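Local coordinates for protein carboxylesterase SOBER1 (Arabidopsis thaliana, PDB 6AVV) that hydrolyses carboxylic esters, preferring short acyl chains, has phospholipase A2 activity and restrains the plant hypersensitive response triggered by the bacterial effector AvrBsT, at residues G110-L115 / S132-F137; A4-L9 / L33-W38; F67-P72 / L166-Q171; S71-S76 / P136-I141. All coordinates share one frame; numbering follows the deposited sequence.

Contact 1. Residues G110-L115 / S132-F137; sequences GGALTL and SGWVPF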
loop_
_atom_site.group_PDB
_atom_site.type_symbol
_atom_site.label_atom_id
_atom_site.label_comp_id
_atom_site.label_asym_id
_atom_site.label_seq_id
_atom_site.Cartn_x
_atom_site.Cartn_y
_atom_site.Cartn_z
ATOM N N GLY A 110 1.263 3.979 4.504
ATOM C CA GLY A 110 1.620 2.634 4.101
ATOM C C GLY A 110 0.958 2.228 2.803
ATOM O O GLY A 110 1.501 1.407 2.057
ATOM N N GLY A 111 -0.230 2.769 2.526
ATOM C CA GLY A 111 -0.845 2.538 1.227
ATOM C C GLY A 111 -0.102 3.238 0.105
ATOM O O GLY A 111 0.088 2.662 -0.967
ATOM N N ALA A 112 0.340 4.477 0.335
ATOM C CA ALA A 112 1.189 5.142 -0.650
ATOM C C ALA A 112 2.453 4.327 -0.908
ATOM O O ALA A 112 2.870 4.158 -2.053
ATOM C CB ALA A 112 1.551 6.555 -0.177
ATOM N N LEU A 113 3.066 3.805 0.156
ATOM C CA LEU A 113 4.276 3.002 0.005
ATOM C C LEU A 113 3.976 1.696 -0.723
ATOM O O LEU A 113 4.789 1.222 -1.526
ATOM C CB LEU A 113 4.869 2.716 1.387
ATOM C CG LEU A 113 6.383 2.735 1.640
ATOM C CD1 LEU A 113 6.795 1.814 2.815
ATOM C CD2 LEU A 113 7.200 2.464 0.377
ATOM N N THR A 114 2.825 1.093 -0.428
ATOM C CA THR A 114 2.399 -0.108 -1.134
ATOM C C THR A 114 2.380 0.141 -2.624
ATOM O O THR A 114 2.938 -0.637 -3.403
ATOM C CB THR A 114 1.013 -0.542 -0.657
ATOM O OG1 THR A 114 1.116 -1.120 0.647
ATOM C CG2 THR A 114 0.447 -1.599 -1.587
ATOM N N LEU A 115 1.722 1.225 -3.034
ATOM C CA LEU A 115 1.628 1.558 -4.451
ATOM C C LEU A 115 3.016 1.681 -5.068
ATOM O O LEU A 115 3.319 1.056 -6.094
ATOM C CB LEU A 115 0.847 2.861 -4.585
ATOM C CG LEU A 115 -0.119 3.211 -5.711
ATOM C CD1 LEU A 115 0.337 4.497 -6.391
ATOM C CD2 LEU A 115 -0.372 2.071 -6.665
ATOM N N SER A 132 -6.807 3.946 1.603
ATOM C CA SER A 132 -6.798 5.367 1.930
ATOM C C SER A 132 -5.411 5.971 1.738
ATOM O O SER A 132 -4.941 6.780 2.540
ATOM C CB SER A 132 -7.304 5.590 3.355
ATOM O OG SER A 132 -8.548 4.935 3.507
ATOM N N GLY A 133 -4.745 5.574 0.659
ATOM C CA GLY A 133 -3.430 6.076 0.352
ATOM C C GLY A 133 -3.465 7.240 -0.616
ATOM O O GLY A 133 -4.496 7.895 -0.823
ATOM N N TRP A 134 -2.311 7.511 -1.214
ATOM C CA TRP A 134 -2.190 8.550 -2.230
ATOM C C TRP A 134 -1.044 8.152 -3.135
ATOM O O TRP A 134 -0.266 7.261 -2.802
ATOM C CB TRP A 134 -1.958 9.927 -1.607
ATOM C CG TRP A 134 -0.678 10.084 -0.761
ATOM C CD1 TRP A 134 0.538 10.515 -1.200
ATOM C CD2 TRP A 134 -0.535 9.866 0.654
ATOM N NE1 TRP A 134 1.436 10.567 -0.155
ATOM C CE2 TRP A 134 0.799 10.185 0.993
ATOM C CE3 TRP A 134 -1.403 9.437 1.662
ATOM C CZ2 TRP A 134 1.291 10.077 2.300
ATOM C CZ3 TRP A 134 -0.921 9.339 2.960
ATOM C CH2 TRP A 134 0.416 9.668 3.270
ATOM N N VAL A 135 -0.922 8.790 -4.293
ATOM C CA VAL A 135 0.168 8.480 -5.209
ATOM C C VAL A 135 1.365 9.337 -4.800
ATOM O O VAL A 135 1.232 10.572 -4.723
ATOM C CB VAL A 135 -0.216 8.641 -6.689
ATOM C CG1 VAL A 135 -1.615 9.181 -6.859
ATOM C CG2 VAL A 135 0.840 9.349 -7.520
ATOM N N PRO A 136 2.501 8.720 -4.402
ATOM C CA PRO A 136 3.571 9.468 -3.738
ATOM C C PRO A 136 4.700 9.894 -4.662
ATOM O O PRO A 136 5.782 10.250 -4.175
ATOM C CB PRO A 136 4.071 8.467 -2.694
ATOM C CG PRO A 136 3.937 7.161 -3.410
ATOM C CD PRO A 136 2.692 7.266 -4.265
ATOM N N PHE A 137 4.465 9.855 -5.974
ATOM C CA PHE A 137 5.418 10.355 -6.959
ATOM C C PHE A 137 4.644 10.963 -8.125
ATOM O O PHE A 137 3.422 10.841 -8.212
ATOM C CB PHE A 137 6.383 9.269 -7.467
ATOM C CG PHE A 137 5.816 7.869 -7.486
ATOM C CD1 PHE A 137 4.719 7.557 -8.273
ATOM C CD2 PHE A 137 6.497 6.832 -6.856
ATOM C CE1 PHE A 137 4.221 6.266 -8.319
ATOM C CE2 PHE A 137 6.030 5.531 -6.924
ATOM C CZ PHE A 137 4.889 5.244 -7.659
#
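Ala112 aims its methyl at the face of the Trp134 indole. This joins the helix that follows the probable nucleophile elbow of this alpha/beta hydrolase fold to the loop after strand 127-131. Ala112 CB stands 3.9 Å from the centroid of the five-membered ring of Trp134, only 9° off the ring normal. The contact is a CH-pi interaction over the ring. In Trp134, CG lies between the backbone N and the carbonyl carbon (chi1 61°). The CB of Trp134 points away from the helix, and this torsion folds the indole back so that one face lies against Ala112 CB.

The same methyl also meets Trp134 O, at 3.3 Å from Ala112 CB, and packs against CB of Pro136. Ala112 is thus boxed in by ring, carbonyl and proline.

One turn along, Leu115 and Val135 lie side by side and point the same way, with Leu115 CD1 4.2 Å from Val135 CB. Leu115 CD1 reaches CD of Pro136 as well. At the other end Gly111 and Gly133 bring the backbones together, CA to CA 4.5 Å. No hydrogen bond passes between the segments, and most of the touching residues are buried.

The Trp134 side chain is about 4 Å from that of Ser108 and about 5 Å from that of His194. Both belong, by similarity, to the charge relay system. The packing therefore places one side of the indole beside the probable active site. Pro136 completes the fit: its CG sits 3.5 Å from Ala112 O, against a helix carbonyl.

Contact 2. Residues A4-L9 / L33-W38; sequences ARTFIL and LSNASW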
loop_
_atom_site.group_PDB
_atom_site.type_symbol
_atom_site.label_atom_id
_atom_site.label_comp_id
_atom_site.label_asym_id
_atom_site.label_seq_id
_atom_site.Cartn_x
_atom_site.Cartn_y
_atom_site.Cartn_z
ATOM N N ALA A 4 -0.315 -23.794 -1.401
ATOM C CA ALA A 4 0.886 -23.025 -1.702
ATOM C C ALA A 4 1.049 -21.887 -0.702
ATOM O O ALA A 4 0.066 -21.368 -0.175
ATOM C CB ALA A 4 0.837 -22.486 -3.121
ATOM N N ARG A 5 2.299 -21.513 -0.455
ATOM C CA ARG A 5 2.605 -20.488 0.532
ATOM C C ARG A 5 2.148 -19.122 0.042
ATOM O O ARG A 5 2.474 -18.713 -1.075
ATOM C CB ARG A 5 4.104 -20.469 0.815
ATOM C CG ARG A 5 4.513 -19.432 1.836
ATOM C CD ARG A 5 5.985 -19.518 2.158
ATOM N NE ARG A 5 6.405 -18.456 3.066
ATOM C CZ ARG A 5 6.422 -18.568 4.389
ATOM N NH1 ARG A 5 6.044 -19.703 4.967
ATOM N NH2 ARG A 5 6.819 -17.545 5.136
ATOM N N THR A 6 1.394 -18.417 0.881
ATOM C CA THR A 6 0.958 -17.057 0.609
ATOM C C THR A 6 1.640 -16.131 1.605
ATOM O O THR A 6 1.766 -16.470 2.782
ATOM C CB THR A 6 -0.562 -16.923 0.725
ATOM O OG1 THR A 6 -1.188 -17.817 -0.205
ATOM C CG2 THR A 6 -1.010 -15.502 0.425
ATOM N N PHE A 7 2.085 -14.973 1.131
ATOM C CA PHE A 7 2.792 -14.008 1.965
ATOM C C PHE A 7 2.096 -12.669 1.852
ATOM O O PHE A 7 1.864 -12.190 0.737
ATOM C CB PHE A 7 4.247 -13.880 1.530
ATOM C CG PHE A 7 5.029 -12.877 2.312
ATOM C CD1 PHE A 7 5.453 -13.162 3.600
ATOM C CD2 PHE A 7 5.362 -11.651 1.756
ATOM C CE1 PHE A 7 6.185 -12.240 4.314
ATOM C CE2 PHE A 7 6.101 -10.730 2.478
ATOM C CZ PHE A 7 6.507 -11.031 3.757
ATOM N N ILE A 8 1.762 -12.069 2.990
ATOM C CA ILE A 8 1.077 -10.787 3.027
ATOM C C ILE A 8 1.923 -9.833 3.848
ATOM O O ILE A 8 2.145 -10.064 5.047
ATOM C CB ILE A 8 -0.336 -10.905 3.614
ATOM C CG1 ILE A 8 -1.153 -11.923 2.814
ATOM C CG2 ILE A 8 -1.021 -9.558 3.580
ATOM C CD1 ILE A 8 -2.524 -12.141 3.367
ATOM N N LEU A 9 2.413 -8.783 3.202
ATOM C CA LEU A 9 3.173 -7.730 3.859
ATOM C C LEU A 9 2.221 -6.578 4.117
ATOM O O LEU A 9 1.592 -6.077 3.186
ATOM C CB LEU A 9 4.334 -7.260 2.983
ATOM C CG LEU A 9 5.256 -6.177 3.546
ATOM C CD1 LEU A 9 5.956 -6.725 4.763
ATOM C CD2 LEU A 9 6.242 -5.708 2.486
ATOM N N LEU A 33 -6.888 -17.894 3.749
ATOM C CA LEU A 33 -5.999 -16.863 4.272
ATOM C C LEU A 33 -5.420 -17.188 5.642
ATOM O O LEU A 33 -4.376 -16.635 6.001
ATOM C CB LEU A 33 -6.725 -15.512 4.350
ATOM C CG LEU A 33 -6.612 -14.618 3.116
ATOM C CD1 LEU A 33 -5.157 -14.394 2.782
ATOM C CD2 LEU A 33 -7.321 -15.227 1.942
ATOM N N SER A 34 -6.074 -18.049 6.420
ATOM C CA SER A 34 -5.490 -18.461 7.691
ATOM C C SER A 34 -4.193 -19.232 7.487
ATOM O O SER A 34 -3.367 -19.294 8.403
ATOM C CB SER A 34 -6.492 -19.299 8.481
ATOM O OG SER A 34 -7.695 -18.578 8.694
ATOM N N ASN A 35 -3.998 -19.807 6.303
ATOM C CA ASN A 35 -2.736 -20.451 5.955
ATOM C C ASN A 35 -1.629 -19.440 5.660
ATOM O O ASN A 35 -0.448 -19.795 5.704
ATOM C CB ASN A 35 -2.967 -21.375 4.750
ATOM C CG ASN A 35 -1.705 -21.628 3.939
ATOM O OD1 ASN A 35 -0.963 -22.574 4.206
ATOM N ND2 ASN A 35 -1.459 -20.783 2.941
ATOM N N ALA A 36 -1.978 -18.187 5.383
ATOM C CA ALA A 36 -0.995 -17.246 4.870
ATOM C C ALA A 36 -0.009 -16.806 5.944
ATOM O O ALA A 36 -0.320 -16.780 7.141
ATOM C CB ALA A 36 -1.690 -16.017 4.285
ATOM N N SER A 37 1.191 -16.452 5.492
ATOM C CA SER A 37 2.244 -15.906 6.337
ATOM C C SER A 37 2.204 -14.386 6.249
ATOM O O SER A 37 2.246 -13.827 5.151
ATOM C CB SER A 37 3.617 -16.416 5.901
ATOM O OG SER A 37 3.560 -17.769 5.469
ATOM N N TRP A 38 2.129 -13.723 7.398
ATOM C CA TRP A 38 2.023 -12.273 7.447
ATOM C C TRP A 38 3.305 -11.658 7.988
ATOM O O TRP A 38 4.004 -12.251 8.815
ATOM C CB TRP A 38 0.869 -11.817 8.349
ATOM C CG TRP A 38 -0.500 -12.203 7.930
ATOM C CD1 TRP A 38 -1.050 -13.450 7.974
ATOM C CD2 TRP A 38 -1.520 -11.331 7.442
ATOM N NE1 TRP A 38 -2.343 -13.408 7.533
ATOM C CE2 TRP A 38 -2.662 -12.117 7.201
ATOM C CE3 TRP A 38 -1.585 -9.953 7.198
ATOM C CZ2 TRP A 38 -3.852 -11.577 6.712
ATOM C CZ3 TRP A 38 -2.764 -9.417 6.714
ATOM C CH2 TRP A 38 -3.886 -10.228 6.477
HETATM O O HOH W 1 1.567 -19.576 3.870
HETATM O O HOH W 2 -2.842 -19.159 1.742
#
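Thr6 and Ser37 open a short parallel beta ladder by a backbone hydrogen bond. Ser37 N gives to Thr6 O at 2.8 Å, nearly straight at 170°. Ser37 then passes the pairing on, since Ile8 N gives to Ser37 O at 2.8 Å. Phe7 pairs with Ser37 and Ile8 with Trp38. Between these bonds a CA-H contact helps, with Phe7 CA 3.2 Å from Ser37 O.

The apolar part is on the face that carries Ile8 and Trp38. These side chains lie side by side. With CG1 of Ile8 anti to the carbonyl carbon (chi1 -57°), both branches, CG2 and the CD1 end of CG1, reach one indole face. CG2 of Ile8 is 3.6 Å from CZ3 of Trp38, while CD1 makes a CH-pi contact 3.9 Å from the centroid of the six-membered ring. Ile8 CD1 also meets Leu33 CD1 at 3.5 Å, the two side chains crossing at about a right angle.

Beyond the ladder a water links the two segments. It accepts from Thr6 N and donates to Asn35 O at 2.7 Å.

Strand 37-39 is outermost in the parallel sheet, and strand 7-11 lies between it and strand 102-107. Leu33 packs on helix 198-212. On the other face Phe7 touches Glu92 of helix 75-94, which also takes a salt bridge from Arg5 NE.

Contact 3. Residues F67-P72 / L166-Q171; sequences FKVGSP and LFEAGQ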
loop_
_atom_site.group_PDB
_atom_site.type_symbol
_atom_site.label_atom_id
_atom_site.label_comp_id
_atom_site.label_asym_id
_atom_site.label_seq_id
_atom_site.Cartn_x
_atom_site.Cartn_y
_atom_site.Cartn_z
ATOM N N PHE A 67 -3.753 15.479 3.034
ATOM C CA PHE A 67 -3.256 15.349 1.678
ATOM C C PHE A 67 -4.385 15.617 0.697
ATOM O O PHE A 67 -5.391 14.896 0.694
ATOM C CB PHE A 67 -2.674 13.960 1.447
ATOM C CG PHE A 67 -1.888 13.863 0.181
ATOM C CD1 PHE A 67 -0.518 14.072 0.192
ATOM C CD2 PHE A 67 -2.520 13.613 -1.026
ATOM C CE1 PHE A 67 0.218 14.009 -0.990
ATOM C CE2 PHE A 67 -1.795 13.539 -2.200
ATOM C CZ PHE A 67 -0.429 13.738 -2.183
ATOM N N LYS A 68 -4.199 16.636 -0.140
ATOM C CA LYS A 68 -5.142 17.045 -1.167
ATOM C C LYS A 68 -4.552 16.749 -2.535
ATOM O O LYS A 68 -3.349 16.528 -2.680
ATOM C CB LYS A 68 -5.451 18.544 -1.067
ATOM C CG LYS A 68 -5.298 19.132 0.318
ATOM C CD LYS A 68 -5.091 20.648 0.245
ATOM C CE LYS A 68 -4.032 21.122 1.237
ATOM N NZ LYS A 68 -3.535 22.500 0.948
ATOM N N VAL A 69 -5.413 16.776 -3.558
ATOM C CA VAL A 69 -4.901 16.799 -4.921
ATOM C C VAL A 69 -3.988 18.006 -5.066
ATOM O O VAL A 69 -4.376 19.140 -4.755
ATOM C CB VAL A 69 -6.056 16.839 -5.933
ATOM C CG1 VAL A 69 -5.516 17.111 -7.331
ATOM C CG2 VAL A 69 -6.826 15.533 -5.905
ATOM N N GLY A 70 -2.758 17.765 -5.503
ATOM C CA GLY A 70 -1.778 18.820 -5.616
ATOM C C GLY A 70 -0.917 19.035 -4.395
ATOM O O GLY A 70 -0.053 19.921 -4.418
ATOM N N SER A 71 -1.117 18.263 -3.328
ATOM C CA SER A 71 -0.271 18.420 -2.155
ATOM C C SER A 71 1.173 18.076 -2.511
ATOM O O SER A 71 1.421 17.208 -3.354
ATOM C CB SER A 71 -0.749 17.529 -1.010
ATOM O OG SER A 71 -1.824 18.125 -0.303
ATOM N N PRO A 72 2.142 18.739 -1.886
ATOM C CA PRO A 72 3.545 18.413 -2.154
ATOM C C PRO A 72 3.888 17.022 -1.654
ATOM O O PRO A 72 3.317 16.529 -0.677
ATOM C CB PRO A 72 4.314 19.487 -1.379
ATOM C CG PRO A 72 3.372 19.900 -0.283
ATOM C CD PRO A 72 2.004 19.828 -0.905
ATOM N N LEU A 166 -7.793 13.224 1.066
ATOM C CA LEU A 166 -9.077 13.501 0.441
ATOM C C LEU A 166 -9.433 12.403 -0.547
ATOM O O LEU A 166 -8.570 11.880 -1.263
ATOM C CB LEU A 166 -9.058 14.864 -0.263
ATOM C CG LEU A 166 -9.346 16.072 0.643
ATOM C CD1 LEU A 166 -8.475 16.118 1.906
ATOM C CD2 LEU A 166 -9.186 17.368 -0.125
ATOM N N PHE A 167 -10.718 12.032 -0.560
ATOM C CA PHE A 167 -11.211 11.062 -1.536
ATOM C C PHE A 167 -10.780 11.440 -2.950
ATOM O O PHE A 167 -10.391 10.578 -3.740
ATOM C CB PHE A 167 -12.738 10.977 -1.432
ATOM C CG PHE A 167 -13.366 9.938 -2.315
ATOM C CD1 PHE A 167 -13.231 8.588 -2.040
ATOM C CD2 PHE A 167 -14.126 10.317 -3.414
ATOM C CE1 PHE A 167 -13.823 7.636 -2.842
ATOM C CE2 PHE A 167 -14.719 9.370 -4.223
ATOM C CZ PHE A 167 -14.571 8.028 -3.941
ATOM N N GLU A 168 -10.815 12.741 -3.262
ATOM C CA GLU A 168 -10.367 13.249 -4.557
ATOM C C GLU A 168 -8.926 12.842 -4.861
ATOM O O GLU A 168 -8.579 12.569 -6.015
ATOM C CB GLU A 168 -10.506 14.773 -4.555
ATOM C CG GLU A 168 -10.501 15.453 -5.902
ATOM C CD GLU A 168 -10.657 16.960 -5.765
ATOM O OE1 GLU A 168 -10.016 17.544 -4.862
ATOM O OE2 GLU A 168 -11.422 17.560 -6.550
ATOM N N ALA A 169 -8.066 12.813 -3.841
ATOM C CA ALA A 169 -6.688 12.376 -4.052
ATOM C C ALA A 169 -6.610 10.883 -4.332
ATOM O O ALA A 169 -5.753 10.437 -5.110
ATOM C CB ALA A 169 -5.827 12.740 -2.845
ATOM N N GLY A 170 -7.484 10.087 -3.714
ATOM C CA GLY A 170 -7.539 8.675 -4.058
ATOM C C GLY A 170 -8.059 8.450 -5.465
ATOM O O GLY A 170 -7.555 7.589 -6.194
ATOM N N GLN A 171 -9.075 9.223 -5.870
ATOM C CA GLN A 171 -9.579 9.127 -7.235
ATOM C C GLN A 171 -8.510 9.500 -8.245
ATOM O O GLN A 171 -8.477 8.943 -9.347
ATOM C CB GLN A 171 -10.795 10.028 -7.413
ATOM C CG GLN A 171 -12.028 9.527 -6.710
ATOM C CD GLN A 171 -13.190 10.476 -6.894
ATOM O OE1 GLN A 171 -13.116 11.643 -6.508
ATOM N NE2 GLN A 171 -14.267 9.985 -7.495
HETATM O O HOH W 3 -8.003 17.972 -3.439
#
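The Phe67 ring meets Ala169 at its edge, where the methyl lies near the ring plane. Ala169 CB is 3.9 Å from CD2 of Phe67. One ring face is lined by CB of Ser71, and the opposite face stacks with Trp134. The ring is thus held flat between the turn of its own loop and the tryptophan, while helix 167-171 touches its rim.

One backbone bond joins the segments. Leu166 N gives a hydrogen bond to Phe67 O at 3.0 Å, with an N-H...O angle of 168°. Leu166 is the N-cap residue, so the bond ties the start of the helix to the loop. Its CD2 rests 4.0 Å from CB of Lys68. The Leu166 side chain is also about 6 Å from that of Asp162, a charge relay residue by similarity.

Val69 makes the second apolar contact. Its CG2 lies anti to the carbonyl carbon, with CG1 anti to the backbone N (chi1 170°), and reaches the helix backbone, 3.4 Å from Glu168 O. The same methyl packs on CG of Glu168. A type II turn from Lys68 to Ser71 presents Val69 this way. It is braced by a hydrogen bond of Lys68 N to Ser71 OG, a hydroxyl also bonded to Glu64.

A water accepts from Val69 N at 2.9 Å and donates to Glu168 OE1 over an unusually short distance. Apolar touches of Phe67, Val69 and Leu166 surround a single direct hydrogen bond between the segments. That bond runs between backbone groups, so no charged side chain is needed to make it.

Contact 4. Residues S71-S76 / P136-I141; sequences SPIDES and PFTSSI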
loop_
_atom_site.group_PDB
_atom_site.type_symbol
_atom_site.label_atom_id
_atom_site.label_comp_id
_atom_site.label_asym_id
_atom_site.label_seq_id
_atom_site.Cartn_x
_atom_site.Cartn_y
_atom_site.Cartn_z
ATOM N N SER A 71 -1.117 18.263 -3.328
ATOM C CA SER A 71 -0.271 18.420 -2.155
ATOM C C SER A 71 1.173 18.076 -2.511
ATOM O O SER A 71 1.421 17.208 -3.354
ATOM C CB SER A 71 -0.749 17.529 -1.010
ATOM O OG SER A 71 -1.824 18.125 -0.303
ATOM N N PRO A 72 2.142 18.739 -1.886
ATOM C CA PRO A 72 3.545 18.413 -2.154
ATOM C C PRO A 72 3.888 17.022 -1.654
ATOM O O PRO A 72 3.317 16.529 -0.677
ATOM C CB PRO A 72 4.314 19.487 -1.379
ATOM C CG PRO A 72 3.372 19.900 -0.283
ATOM C CD PRO A 72 2.004 19.828 -0.905
ATOM N N ILE A 73 4.843 16.393 -2.342
ATOM C CA ILE A 73 5.341 15.067 -2.012
ATOM C C ILE A 73 6.863 15.105 -2.036
ATOM O O ILE A 73 7.478 15.953 -2.688
ATOM C CB ILE A 73 4.820 13.992 -2.989
ATOM C CG1 ILE A 73 5.179 14.386 -4.423
ATOM C CG2 ILE A 73 3.313 13.789 -2.828
ATOM C CD1 ILE A 73 4.583 13.491 -5.468
ATOM N N ASP A 74 7.472 14.167 -1.307
ATOM C CA ASP A 74 8.927 13.994 -1.273
ATOM C C ASP A 74 9.261 12.687 -1.996
ATOM O O ASP A 74 9.368 11.624 -1.380
ATOM C CB ASP A 74 9.445 14.000 0.164
ATOM C CG ASP A 74 10.972 13.995 0.245
ATOM O OD1 ASP A 74 11.648 13.532 -0.709
ATOM O OD2 ASP A 74 11.503 14.448 1.282
ATOM N N GLU A 75 9.470 12.789 -3.312
ATOM C CA GLU A 75 9.645 11.599 -4.138
ATOM C C GLU A 75 10.926 10.844 -3.795
ATOM O O GLU A 75 10.930 9.608 -3.747
ATOM C CB GLU A 75 9.635 12.003 -5.612
ATOM C CG GLU A 75 9.625 10.852 -6.576
ATOM C CD GLU A 75 9.142 11.269 -7.956
ATOM O OE1 GLU A 75 8.260 12.160 -8.042
ATOM O OE2 GLU A 75 9.649 10.702 -8.947
ATOM N N SER A 76 12.023 11.566 -3.554
ATOM C CA SER A 76 13.267 10.901 -3.181
ATOM C C SER A 76 13.100 10.063 -1.921
ATOM O O SER A 76 13.631 8.951 -1.828
ATOM C CB SER A 76 14.381 11.927 -2.986
ATOM O OG SER A 76 14.771 12.511 -4.222
ATOM N N PRO A 136 2.501 8.720 -4.402
ATOM C CA PRO A 136 3.571 9.468 -3.738
ATOM C C PRO A 136 4.700 9.894 -4.662
ATOM O O PRO A 136 5.782 10.250 -4.175
ATOM C CB PRO A 136 4.071 8.467 -2.694
ATOM C CG PRO A 136 3.937 7.161 -3.410
ATOM C CD PRO A 136 2.692 7.266 -4.265
ATOM N N PHE A 137 4.465 9.855 -5.974
ATOM C CA PHE A 137 5.418 10.355 -6.959
ATOM C C PHE A 137 4.644 10.963 -8.125
ATOM O O PHE A 137 3.422 10.841 -8.212
ATOM C CB PHE A 137 6.383 9.269 -7.467
ATOM C CG PHE A 137 5.816 7.869 -7.486
ATOM C CD1 PHE A 137 4.719 7.557 -8.273
ATOM C CD2 PHE A 137 6.497 6.832 -6.856
ATOM C CE1 PHE A 137 4.221 6.266 -8.319
ATOM C CE2 PHE A 137 6.030 5.531 -6.924
ATOM C CZ PHE A 137 4.889 5.244 -7.659
ATOM N N THR A 138 5.363 11.635 -9.027
ATOM C CA THR A 138 4.721 12.215 -10.202
ATOM C C THR A 138 4.796 11.249 -11.377
ATOM O O THR A 138 5.424 10.190 -11.303
ATOM C CB THR A 138 5.357 13.551 -10.584
ATOM O OG1 THR A 138 6.698 13.332 -11.046
ATOM C CG2 THR A 138 5.379 14.488 -9.399
ATOM N N SER A 139 4.166 11.639 -12.491
ATOM C CA SER A 139 4.110 10.785 -13.672
ATOM C C SER A 139 5.488 10.539 -14.277
ATOM O O SER A 139 5.639 9.612 -15.081
ATOM C CB SER A 139 3.177 11.396 -14.727
ATOM O OG SER A 139 3.602 12.696 -15.099
ATOM N N SER A 140 6.494 11.329 -13.891
ATOM C CA SER A 140 7.854 11.121 -14.381
ATOM C C SER A 140 8.413 9.755 -14.005
ATOM O O SER A 140 9.337 9.270 -14.669
ATOM C CB SER A 140 8.779 12.210 -13.838
ATOM O OG SER A 140 8.322 13.499 -14.214
ATOM N N ILE A 141 7.876 9.123 -12.959
ATOM C CA ILE A 141 8.379 7.822 -12.533
ATOM C C ILE A 141 7.855 6.691 -13.411
ATOM O O ILE A 141 8.430 5.599 -13.397
ATOM C CB ILE A 141 8.023 7.560 -11.055
ATOM C CG1 ILE A 141 8.894 6.451 -10.451
ATOM C CG2 ILE A 141 6.569 7.154 -10.915
ATOM C CD1 ILE A 141 10.345 6.809 -10.299
HETATM O O HOH W 4 6.321 11.416 -1.571
#
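Glu75 reaches across to Thr138 and takes a hydrogen bond from its backbone. Thr138 N is 3.1 Å from Glu75 OE1, with an N-H...O angle of 163°. The donor comes from above the carboxylate, 50° out of its plane. The carboxylate carbon also presses on Phe137, CD of Glu75 to CB of Phe137 being 3.4 Å. Its plane stands 71° from the phenyl ring. OE2 of Glu75 is 4.1 Å from CB of Ile141.

Ile73 makes the apolar half of this shell. Its CD1 lies 3.6 Å from CA of Phe137 and also touches CG2 of Thr138. CG1 of Ile73 is wedged between its backbone N and carbonyl carbon, and the chain then runs on extended, carrying the terminal methyl over the loop backbone.

A water adds a further link. It donates to Pro136 O at 2.9 Å and accepts weakly from Asp74 N.

The second shell holds these groups in place. Phe137 has Pro136 CG over one ring face and Ile141 CG2 over the opposite one. Ile141 N hydrogen-bonds to Thr138 O at 3.1 Å, within the turn that leads into the 3-10 segment 139-141. Asp74 is the N-cap residue of the helix, and its OD1 caps Ser77 N. Glu75 sits in the first turn, where the helix end probably favours its negative charge.

The contact thus ties the start of helix 75-94 to the loop between strands 127-131 and 154-159. Pro136 and Phe137 of that loop also rest on Ala116 of helix 109-119.

How the contacts relate
Along the chain, contact 2 closes before the other three open. It lies at the edge of the parallel sheet, about 32 Å from contact 3 and about 31 Å from contact 4 between centres, on the opposite side of the chain's centre. Contacts 1, 3 and 4 form a cluster with centres about 10 to 12 Å apart. Contacts 3 and 4 start from the same loop and share Ser71 and Pro72; contacts 1 and 4 share Pro136 and Phe137. Phe67 joins the cluster, touching Trp134 of contact 1 and Ile73 of contact 4. The cluster thus binds loops and helices near the probable charge relay site, while contact 2 joins the edge strand 37-39 to strand 7-11.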